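Local coordinates for protein CrmK (Actinoalloteichus sp. WH1-2216-6, PDB 5I1V) that is a flavoenzyme oxidase with covalently bound FAD, involved in recycling shunt products during caerulomycin biosynthesis, at residues S222-W232 / G276-V286; K401-T409 / W420-H429. All blocks are in the same frame, centred on the assembly; numbering follows the deposited sequence.

How the interactions relate
Both contacts belong to the same eight-stranded antiparallel sheet but do not touch; their centres lie about 22 Å apart. Interaction 1, made within the sheet, joins strands 222-231 and 277-285 toward one side and is partly buried, with some side chains reaching solvent. Interaction 2 is made across a face of the sheet. It sets helix 414-428 against strand 400-408 and is buried. Strands 265-271 and 374-379 lie between the two sites. The chemistry of the two contacts differs: interaction 1 rests on a ladder of backbone hydrogen bonds, whereas interaction 2 is apolar and aromatic packing without a hydrogen bond between its segments. The side chain of Met405, in interaction 2, is about 6 Å from the bound FAD.

Interaction 1: residues S222-W232 / G276-V286; sequences SFHVARVSWSW and GHLAMHAQIPV
Ala226 N gives a short, nearly straight hydrogen bond to Ala282 O, 2.8 Å long with 167° at the hydrogen. Ala282 N returns a bond to Ala226 O. Equivalent pairs join His224 with Ile284, Val228 with Met280 and Trp230 with Leu278. Val286 N to Ser222 O and Trp232 N to Gly276 O extend the ladder at its two ends.

Ala226, Val228, Trp230, Met280 and Ala282 line one face of the pair; Val225, Arg227, His281 and Gln283 line the other. On the first, Met280 CB meets the edge of the Trp230 ring, 3.8 Å from Trp230 CZ3. A chi1 of -66° puts Trp230 CG beside its own backbone N and lays the indole toward Leu278 and Met280. Leu278 CD1 approaches Trp232 NE1 obliquely; that nitrogen donates to Phe271 O. At the other end of the pair, Val286 CG2 sits over the His224 imidazole, 3.6 Å from the ring centroid, in a CH-pi contact. Pro285 CA lies similarly over the Phe223 ring. Strand 311-318 bonds to the other edge of strand 222-231, and helix 319-326 covers Val225 and Gln283. The arrangement is a regular antiparallel strand pair, inside the large sheet of a berberine-bridge-enzyme-like flavoprotein.

Interaction 2: residues K401-T409 / W420-H429; sequences KTFYMVAWT and WIREIYRDIH
This is a buried strand-on-helix contact, in which helix 414-428 covers one face of the large antiparallel sheet at strand 400-408. Strand 401-408 and helix 420-428 run almost antiparallel, at 164°, with axes 9.0 Å apart at closest approach. Tyr404 makes the largest single contribution. With chi1 at -60°, its ring swings along the helix toward Tyr425 and Ile428. Tyr425 meets it edge-to-face: Tyr425 CD1 stands over the centre of the Tyr404 ring, the centroids are 5.0 Å apart and the planes lie at 76°. Ile428 CD1 closes on the edge of the Tyr404 ring, 3.7 Å from Tyr404 OH. At the base of the ring, Ile421 CD1 rests 3.8 Å from Tyr404 CB.

Val406 packs next along the strand, its CG1 3.4 Å from Trp420 CE3 and its CG2 against Ile421 CG2. At the helix end, His429 ND1 gives Tyr425 O a 2.8 Å hydrogen bond near the imidazole plane. This bond orients the ring, and His429 CE1 then meets Tyr404 OH in a plain contact. No directional polar bond joins the two segments, so their fit rests on side-chain shape and ring geometry. Trp420 NE1 to His362 O and Tyr425 OH to Ser344 O tie the helix to neighbouring elements.

Interaction 1: residues S222-W232 / G276-V286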
loop_
_atom_site.group_PDB
_atom_site.type_symbol
_atom_site.label_atom_id
_atom_site.label_comp_id
_atom_site.label_asym_id
_atom_site.label_seq_id
_atom_site.Cartn_x
_atom_site.Cartn_y
_atom_site.Cartn_z
ATOM N N SER A 222 21.180 6.056 -3.263
ATOM C CA SER A 222 20.513 6.838 -2.225
ATOM C C SER A 222 20.432 8.279 -2.635
ATOM O O SER A 222 21.136 8.686 -3.576
ATOM C CB SER A 222 21.166 6.656 -0.857
ATOM O OG SER A 222 22.293 7.438 -0.715
ATOM N N PHE A 223 19.507 8.982 -1.970
ATOM C CA PHE A 223 19.057 10.307 -2.314
ATOM C C PHE A 223 19.017 11.197 -1.083
ATOM O O PHE A 223 18.672 10.742 0.013
ATOM C CB PHE A 223 17.622 10.254 -2.840
ATOM C CG PHE A 223 17.533 9.764 -4.241
ATOM C CD1 PHE A 223 17.710 8.445 -4.511
ATOM C CD2 PHE A 223 17.315 10.640 -5.294
ATOM C CE1 PHE A 223 17.684 7.972 -5.811
ATOM C CE2 PHE A 223 17.284 10.179 -6.588
ATOM C CZ PHE A 223 17.466 8.837 -6.847
ATOM N N HIS A 224 19.337 12.458 -1.291
ATOM C CA HIS A 224 19.004 13.510 -0.335
ATOM C C HIS A 224 17.591 13.977 -0.661
ATOM O O HIS A 224 17.286 14.277 -1.832
ATOM C CB HIS A 224 19.936 14.715 -0.500
ATOM C CG HIS A 224 21.364 14.441 -0.156
ATOM N ND1 HIS A 224 21.779 14.166 1.128
ATOM C CD2 HIS A 224 22.477 14.408 -0.925
ATOM C CE1 HIS A 224 23.087 13.970 1.135
ATOM N NE2 HIS A 224 23.534 14.113 -0.098
ATOM N N VAL A 225 16.749 14.100 0.364
ATOM C CA VAL A 225 15.349 14.388 0.189
ATOM C C VAL A 225 15.051 15.663 0.978
ATOM O O VAL A 225 15.590 15.870 2.039
ATOM C CB VAL A 225 14.471 13.228 0.701
ATOM C CG1 VAL A 225 12.999 13.585 0.569
ATOM C CG2 VAL A 225 14.787 11.898 -0.043
ATOM N N ALA A 226 14.248 16.540 0.409
ATOM C CA ALA A 226 13.799 17.727 1.097
ATOM C C ALA A 226 12.294 17.817 0.954
ATOM O O ALA A 226 11.751 17.685 -0.151
ATOM C CB ALA A 226 14.460 18.967 0.502
ATOM N N ARG A 227 11.625 18.059 2.067
ATOM C CA ARG A 227 10.189 18.172 2.078
ATOM C C ARG A 227 9.937 19.555 2.686
ATOM O O ARG A 227 10.496 19.914 3.714
ATOM C CB ARG A 227 9.569 17.031 2.864
ATOM C CG ARG A 227 10.241 15.675 2.536
ATOM C CD ARG A 227 9.278 14.519 2.289
ATOM N NE ARG A 227 8.527 14.216 3.500
ATOM C CZ ARG A 227 7.203 14.061 3.585
ATOM N NH1 ARG A 227 6.418 14.113 2.504
ATOM N NH2 ARG A 227 6.654 13.819 4.778
ATOM N N VAL A 228 9.176 20.348 1.969
ATOM C CA VAL A 228 9.026 21.758 2.256
ATOM C C VAL A 228 7.547 22.041 2.318
ATOM O O VAL A 228 6.799 21.468 1.569
ATOM C CB VAL A 228 9.676 22.563 1.139
ATOM C CG1 VAL A 228 9.656 24.049 1.449
ATOM C CG2 VAL A 228 11.108 22.128 0.962
ATOM N N SER A 229 7.105 22.933 3.200
ATOM C CA SER A 229 5.733 23.426 3.157
ATOM C C SER A 229 5.700 24.916 3.458
ATOM O O SER A 229 6.503 25.401 4.245
ATOM C CB SER A 229 4.869 22.695 4.174
ATOM O OG SER A 229 5.533 22.674 5.413
ATOM N N TRP A 230 4.771 25.624 2.820
ATOM C CA TRP A 230 4.578 27.055 3.035
ATOM C C TRP A 230 3.166 27.259 3.570
ATOM O O TRP A 230 2.212 26.769 2.999
ATOM C CB TRP A 230 4.715 27.847 1.737
ATOM C CG TRP A 230 6.040 27.871 1.101
ATOM C CD1 TRP A 230 6.949 28.885 1.158
ATOM C CD2 TRP A 230 6.599 26.866 0.247
ATOM N NE1 TRP A 230 8.057 28.565 0.420
ATOM C CE2 TRP A 230 7.869 27.327 -0.153
ATOM C CE3 TRP A 230 6.165 25.594 -0.181
ATOM C CZ2 TRP A 230 8.717 26.578 -0.991
ATOM C CZ3 TRP A 230 6.985 24.865 -1.029
ATOM C CH2 TRP A 230 8.253 25.367 -1.433
ATOM N N SER A 231 3.014 28.006 4.663
ATOM C CA SER A 231 1.699 28.107 5.293
ATOM C C SER A 231 0.788 28.987 4.461
ATOM O O SER A 231 1.166 30.114 4.097
ATOM C CB SER A 231 1.816 28.653 6.735
ATOM O OG SER A 231 0.516 28.963 7.235
ATOM N N TRP A 232 -0.430 28.512 4.194
ATOM C CA TRP A 232 -1.427 29.331 3.537
ATOM C C TRP A 232 -1.799 30.582 4.405
ATOM O O TRP A 232 -2.137 31.630 3.869
ATOM C CB TRP A 232 -2.710 28.545 3.244
ATOM C CG TRP A 232 -2.781 28.120 1.818
ATOM C CD1 TRP A 232 -2.579 26.847 1.312
ATOM C CD2 TRP A 232 -3.052 28.960 0.691
ATOM N NE1 TRP A 232 -2.708 26.869 -0.047
ATOM C CE2 TRP A 232 -2.999 28.143 -0.457
ATOM C CE3 TRP A 232 -3.342 30.326 0.539
ATOM C CZ2 TRP A 232 -3.224 28.639 -1.735
ATOM C CZ3 TRP A 232 -3.575 30.830 -0.746
ATOM C CH2 TRP A 232 -3.516 29.979 -1.866
ATOM N N GLY A 276 -4.392 24.243 4.033
ATOM C CA GLY A 276 -3.509 24.877 5.029
ATOM C C GLY A 276 -2.058 25.119 4.631
ATOM O O GLY A 276 -1.361 25.839 5.328
ATOM N N HIS A 277 -1.590 24.555 3.508
ATOM C CA HIS A 277 -0.218 24.755 3.077
ATOM C C HIS A 277 -0.013 24.422 1.582
ATOM O O HIS A 277 -0.863 23.790 0.976
ATOM C CB HIS A 277 0.731 23.959 3.978
ATOM C CG HIS A 277 0.630 22.482 3.806
ATOM N ND1 HIS A 277 -0.542 21.782 3.995
ATOM C CD2 HIS A 277 1.560 21.565 3.443
ATOM C CE1 HIS A 277 -0.333 20.502 3.729
ATOM N NE2 HIS A 277 0.933 20.348 3.391
ATOM N N LEU A 278 1.051 24.950 0.991
ATOM C CA LEU A 278 1.631 24.440 -0.268
ATOM C C LEU A 278 2.720 23.484 0.148
ATOM O O LEU A 278 3.260 23.635 1.218
ATOM C CB LEU A 278 2.299 25.539 -1.075
ATOM C CG LEU A 278 1.556 26.531 -1.980
ATOM C CD1 LEU A 278 0.068 26.559 -1.852
ATOM C CD2 LEU A 278 2.112 27.932 -1.846
ATOM N N ALA A 279 3.037 22.468 -0.678
ATOM C CA ALA A 279 3.990 21.472 -0.258
ATOM C C ALA A 279 4.914 21.173 -1.435
ATOM O O ALA A 279 4.501 21.239 -2.576
ATOM C CB ALA A 279 3.264 20.205 0.172
ATOM N N MET A 280 6.175 20.914 -1.167
ATOM C CA MET A 280 7.057 20.448 -2.216
ATOM C C MET A 280 7.935 19.333 -1.707
ATOM O O MET A 280 8.350 19.347 -0.547
ATOM C CB MET A 280 7.905 21.582 -2.769
ATOM C CG MET A 280 9.025 21.088 -3.678
ATOM S SD MET A 280 10.020 22.446 -4.242
ATOM C CE MET A 280 11.130 22.528 -2.854
ATOM N N HIS A 281 8.181 18.347 -2.575
ATOM C CA HIS A 281 9.237 17.395 -2.286
ATOM C C HIS A 281 10.270 17.428 -3.395
ATOM O O HIS A 281 9.962 17.636 -4.565
ATOM C CB HIS A 281 8.718 15.978 -2.037
ATOM C CG HIS A 281 7.938 15.412 -3.172
ATOM N ND1 HIS A 281 6.563 15.424 -3.199
ATOM C CD2 HIS A 281 8.334 14.843 -4.332
ATOM C CE1 HIS A 281 6.142 14.865 -4.318
ATOM N NE2 HIS A 281 7.196 14.497 -5.021
ATOM N N ALA A 282 11.524 17.301 -2.987
ATOM C CA ALA A 282 12.636 17.277 -3.900
ATOM C C ALA A 282 13.643 16.240 -3.477
ATOM O O ALA A 282 13.756 15.904 -2.268
ATOM C CB ALA A 282 13.275 18.640 -4.004
ATOM N N GLN A 283 14.333 15.688 -4.478
ATOM C CA GLN A 283 15.296 14.647 -4.259
ATOM C C GLN A 283 16.393 14.769 -5.265
ATOM O O GLN A 283 16.170 15.223 -6.356
ATOM C CB GLN A 283 14.642 13.233 -4.337
ATOM C CG GLN A 283 14.067 12.894 -5.698
ATOM C CD GLN A 283 13.293 11.587 -5.811
ATOM O OE1 GLN A 283 12.361 11.338 -5.101
ATOM N NE2 GLN A 283 13.671 10.769 -6.763
ATOM N N ILE A 284 17.591 14.357 -4.880
ATOM C CA ILE A 284 18.763 14.375 -5.738
ATOM C C ILE A 284 19.663 13.247 -5.291
ATOM O O ILE A 284 19.842 13.032 -4.106
ATOM C CB ILE A 284 19.514 15.725 -5.677
ATOM C CG1 ILE A 284 20.572 15.833 -6.782
ATOM C CG2 ILE A 284 20.054 15.985 -4.286
ATOM C CD1 ILE A 284 21.278 17.195 -6.882
ATOM N N PRO A 285 20.193 12.480 -6.238
ATOM C CA PRO A 285 21.073 11.417 -5.768
ATOM C C PRO A 285 22.302 11.918 -4.990
ATOM O O PRO A 285 22.863 12.970 -5.296
ATOM C CB PRO A 285 21.516 10.730 -7.058
ATOM C CG PRO A 285 20.493 11.116 -8.090
ATOM C CD PRO A 285 20.076 12.510 -7.697
ATOM N N VAL A 286 22.718 11.141 -4.000
ATOM C CA VAL A 286 23.820 11.528 -3.126
ATOM C C VAL A 286 25.130 11.570 -3.931
ATOM O O VAL A 286 26.030 12.343 -3.607
ATOM C CB VAL A 286 23.921 10.547 -1.926
ATOM C CG1 VAL A 286 25.244 10.681 -1.183
ATOM C CG2 VAL A 286 22.765 10.781 -0.967
#

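Interaction 2: residues K401-T409 / W420-H429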
loop_
_atom_site.group_PDB
_atom_site.type_symbol
_atom_site.label_atom_id
_atom_site.label_comp_id
_atom_site.label_asym_id
_atom_site.label_seq_id
_atom_site.Cartn_x
_atom_site.Cartn_y
_atom_site.Cartn_z
ATOM N N LYS A 401 5.453 18.979 -16.373
ATOM C CA LYS A 401 4.093 18.502 -16.372
ATOM C C LYS A 401 3.299 19.180 -15.257
ATOM O O LYS A 401 3.861 19.562 -14.206
ATOM C CB LYS A 401 4.040 17.000 -16.200
ATOM C CG LYS A 401 4.655 16.226 -17.338
ATOM C CD LYS A 401 4.431 14.734 -17.159
ATOM C CE LYS A 401 4.288 14.010 -18.485
ATOM N NZ LYS A 401 2.964 14.276 -19.075
ATOM N N THR A 402 2.007 19.379 -15.505
ATOM C CA THR A 402 1.115 19.870 -14.473
ATOM C C THR A 402 -0.121 18.959 -14.442
ATOM O O THR A 402 -0.538 18.415 -15.459
ATOM C CB THR A 402 0.670 21.342 -14.659
ATOM O OG1 THR A 402 -0.373 21.406 -15.638
ATOM C CG2 THR A 402 1.864 22.246 -15.032
ATOM N N PHE A 403 -0.671 18.836 -13.251
ATOM C CA PHE A 403 -1.693 17.891 -12.899
ATOM C C PHE A 403 -2.650 18.661 -11.974
ATOM O O PHE A 403 -2.202 19.496 -11.185
ATOM C CB PHE A 403 -0.985 16.746 -12.171
ATOM C CG PHE A 403 -1.898 15.697 -11.633
ATOM C CD1 PHE A 403 -2.633 14.895 -12.499
ATOM C CD2 PHE A 403 -2.010 15.485 -10.280
ATOM C CE1 PHE A 403 -3.482 13.912 -12.001
ATOM C CE2 PHE A 403 -2.849 14.501 -9.775
ATOM C CZ PHE A 403 -3.588 13.713 -10.639
ATOM N N TYR A 404 -3.952 18.406 -12.111
ATOM C CA TYR A 404 -5.008 19.016 -11.323
ATOM C C TYR A 404 -5.839 17.873 -10.764
ATOM O O TYR A 404 -6.114 16.905 -11.501
ATOM C CB TYR A 404 -5.935 19.843 -12.187
ATOM C CG TYR A 404 -5.278 20.962 -12.920
ATOM C CD1 TYR A 404 -4.341 20.737 -13.925
ATOM C CD2 TYR A 404 -5.614 22.286 -12.633
ATOM C CE1 TYR A 404 -3.759 21.796 -14.615
ATOM C CE2 TYR A 404 -5.012 23.333 -13.299
ATOM C CZ TYR A 404 -4.094 23.101 -14.274
ATOM O OH TYR A 404 -3.571 24.196 -14.943
ATOM N N MET A 405 -6.182 17.942 -9.486
ATOM C CA MET A 405 -7.002 16.915 -8.879
ATOM C C MET A 405 -7.928 17.473 -7.774
ATOM O O MET A 405 -7.584 18.453 -7.098
ATOM C CB MET A 405 -6.114 15.740 -8.447
ATOM C CG MET A 405 -5.957 15.406 -6.973
ATOM S SD MET A 405 -6.651 13.771 -6.481
ATOM C CE MET A 405 -6.328 12.679 -7.870
ATOM N N VAL A 406 -9.122 16.878 -7.682
ATOM C CA VAL A 406 -10.067 17.083 -6.579
ATOM C C VAL A 406 -10.498 15.684 -6.213
ATOM O O VAL A 406 -10.697 14.829 -7.120
ATOM C CB VAL A 406 -11.318 17.925 -6.936
ATOM C CG1 VAL A 406 -10.976 19.379 -7.070
ATOM C CG2 VAL A 406 -11.941 17.493 -8.229
ATOM N N ALA A 407 -10.478 15.408 -4.913
ATOM C CA ALA A 407 -10.915 14.118 -4.345
ATOM C C ALA A 407 -11.920 14.373 -3.227
ATOM O O ALA A 407 -11.746 15.279 -2.411
ATOM C CB ALA A 407 -9.754 13.341 -3.842
ATOM N N TRP A 408 -13.003 13.610 -3.221
ATOM C CA TRP A 408 -14.040 13.784 -2.207
ATOM C C TRP A 408 -14.802 12.471 -2.009
ATOM O O TRP A 408 -14.559 11.471 -2.722
ATOM C CB TRP A 408 -14.966 14.945 -2.600
ATOM C CG TRP A 408 -15.851 14.694 -3.770
ATOM C CD1 TRP A 408 -17.160 14.353 -3.725
ATOM C CD2 TRP A 408 -15.503 14.747 -5.155
ATOM N NE1 TRP A 408 -17.665 14.215 -4.979
ATOM C CE2 TRP A 408 -16.665 14.429 -5.886
ATOM C CE3 TRP A 408 -14.321 15.022 -5.857
ATOM C CZ2 TRP A 408 -16.699 14.430 -7.280
ATOM C CZ3 TRP A 408 -14.349 14.994 -7.241
ATOM C CH2 TRP A 408 -15.523 14.710 -7.939
ATOM N N THR A 409 -15.716 12.448 -1.046
ATOM C CA THR A 409 -16.406 11.208 -0.749
ATOM C C THR A 409 -17.910 11.268 -0.878
ATOM O O THR A 409 -18.527 10.257 -1.150
ATOM C CB THR A 409 -16.054 10.685 0.652
ATOM O OG1 THR A 409 -16.338 11.694 1.622
ATOM C CG2 THR A 409 -14.576 10.282 0.747
ATOM N N TRP A 420 -15.329 23.377 -9.495
ATOM C CA TRP A 420 -14.074 24.041 -9.082
ATOM C C TRP A 420 -12.877 23.712 -10.009
ATOM O O TRP A 420 -12.164 24.613 -10.472
ATOM C CB TRP A 420 -13.712 23.688 -7.637
ATOM C CG TRP A 420 -12.457 24.390 -7.183
ATOM C CD1 TRP A 420 -12.374 25.653 -6.650
ATOM C CD2 TRP A 420 -11.106 23.914 -7.294
ATOM N NE1 TRP A 420 -11.041 25.980 -6.407
ATOM C CE2 TRP A 420 -10.255 24.925 -6.789
ATOM C CE3 TRP A 420 -10.528 22.713 -7.749
ATOM C CZ2 TRP A 420 -8.876 24.777 -6.743
ATOM C CZ3 TRP A 420 -9.147 22.582 -7.723
ATOM C CH2 TRP A 420 -8.341 23.601 -7.208
ATOM N N ILE A 421 -12.698 22.420 -10.320
ATOM C CA ILE A 421 -11.571 22.002 -11.144
ATOM C C ILE A 421 -11.762 22.433 -12.598
ATOM O O ILE A 421 -10.805 22.791 -13.265
ATOM C CB ILE A 421 -11.287 20.481 -11.015
ATOM C CG1 ILE A 421 -9.937 20.164 -11.643
ATOM C CG2 ILE A 421 -12.412 19.600 -11.599
ATOM C CD1 ILE A 421 -9.423 18.756 -11.311
ATOM N N ARG A 422 -13.003 22.445 -13.092
ATOM C CA ARG A 422 -13.243 22.883 -14.447
ATOM C C ARG A 422 -12.944 24.357 -14.655
ATOM O O ARG A 422 -12.375 24.753 -15.678
ATOM C CB ARG A 422 -14.655 22.578 -14.856
ATOM C CG ARG A 422 -14.831 21.115 -15.230
ATOM C CD ARG A 422 -16.290 20.743 -15.225
ATOM N NE ARG A 422 -16.448 19.389 -15.685
ATOM C CZ ARG A 422 -17.568 18.700 -15.565
ATOM N NH1 ARG A 422 -18.646 19.250 -15.004
ATOM N NH2 ARG A 422 -17.604 17.467 -16.027
ATOM N N GLU A 423 -13.334 25.149 -13.667
ATOM C CA GLU A 423 -13.170 26.606 -13.749
ATOM C C GLU A 423 -11.714 27.032 -13.572
ATOM O O GLU A 423 -11.227 27.867 -14.342
ATOM C CB GLU A 423 -14.106 27.289 -12.749
ATOM C CG GLU A 423 -15.548 27.202 -13.240
ATOM C CD GLU A 423 -16.565 28.016 -12.438
ATOM O OE1 GLU A 423 -16.241 28.470 -11.307
ATOM O OE2 GLU A 423 -17.723 28.142 -12.929
ATOM N N ILE A 424 -10.999 26.431 -12.614
ATOM C CA ILE A 424 -9.582 26.776 -12.465
ATOM C C ILE A 424 -8.804 26.457 -13.730
ATOM O O ILE A 424 -7.964 27.253 -14.152
ATOM C CB ILE A 424 -8.897 26.173 -11.237
ATOM C CG1 ILE A 424 -7.458 26.706 -11.125
ATOM C CG2 ILE A 424 -8.889 24.632 -11.246
ATOM C CD1 ILE A 424 -6.781 26.355 -9.803
ATOM N N TYR A 425 -9.066 25.285 -14.337
ATOM C CA TYR A 425 -8.326 24.855 -15.511
ATOM C C TYR A 425 -8.720 25.712 -16.698
ATOM O O TYR A 425 -7.867 26.076 -17.502
ATOM C CB TYR A 425 -8.650 23.391 -15.779
ATOM C CG TYR A 425 -7.920 22.672 -16.861
ATOM C CD1 TYR A 425 -6.754 21.949 -16.574
ATOM C CD2 TYR A 425 -8.450 22.586 -18.140
ATOM C CE1 TYR A 425 -6.115 21.205 -17.574
ATOM C CE2 TYR A 425 -7.816 21.853 -19.125
ATOM C CZ TYR A 425 -6.652 21.164 -18.824
ATOM O OH TYR A 425 -6.095 20.423 -19.823
ATOM N N ARG A 426 -9.999 26.040 -16.812
ATOM C CA ARG A 426 -10.433 26.870 -17.928
ATOM C C ARG A 426 -9.817 28.259 -17.823
ATOM O O ARG A 426 -9.325 28.780 -18.799
ATOM C CB ARG A 426 -11.947 27.019 -18.019
ATOM C CG ARG A 426 -12.338 27.991 -19.139
ATOM C CD ARG A 426 -13.735 28.544 -18.973
ATOM N NE ARG A 426 -13.962 29.121 -17.654
ATOM C CZ ARG A 426 -15.163 29.218 -17.077
ATOM N NH1 ARG A 426 -16.269 28.788 -17.708
ATOM N NH2 ARG A 426 -15.265 29.745 -15.857
ATOM N N ASP A 427 -9.834 28.832 -16.636
ATOM C CA ASP A 427 -9.312 30.190 -16.453
ATOM C C ASP A 427 -7.817 30.248 -16.685
ATOM O O ASP A 427 -7.337 31.130 -17.407
ATOM C CB ASP A 427 -9.669 30.700 -15.069
ATOM C CG ASP A 427 -11.157 31.039 -14.934
ATOM O OD1 ASP A 427 -11.916 30.968 -15.938
ATOM O OD2 ASP A 427 -11.561 31.393 -13.803
ATOM N N ILE A 428 -7.084 29.269 -16.135
ATOM C CA ILE A 428 -5.650 29.200 -16.383
ATOM C C ILE A 428 -5.409 29.146 -17.901
ATOM O O ILE A 428 -4.468 29.785 -18.385
ATOM C CB ILE A 428 -4.960 28.073 -15.579
ATOM C CG1 ILE A 428 -4.823 28.502 -14.134
ATOM C CG2 ILE A 428 -3.574 27.752 -16.129
ATOM C CD1 ILE A 428 -4.422 27.392 -13.194
ATOM N N HIS A 429 -6.272 28.468 -18.665
ATOM C CA HIS A 429 -6.056 28.358 -20.112
ATOM C C HIS A 429 -6.958 29.254 -20.979
ATOM O O HIS A 429 -7.202 28.915 -22.129
ATOM C CB HIS A 429 -6.199 26.887 -20.579
ATOM C CG HIS A 429 -5.237 25.962 -19.912
ATOM N ND1 HIS A 429 -5.550 25.266 -18.769
ATOM C CD2 HIS A 429 -3.940 25.676 -20.184
ATOM C CE1 HIS A 429 -4.506 24.552 -18.392
ATOM N NE2 HIS A 429 -3.503 24.812 -19.214
#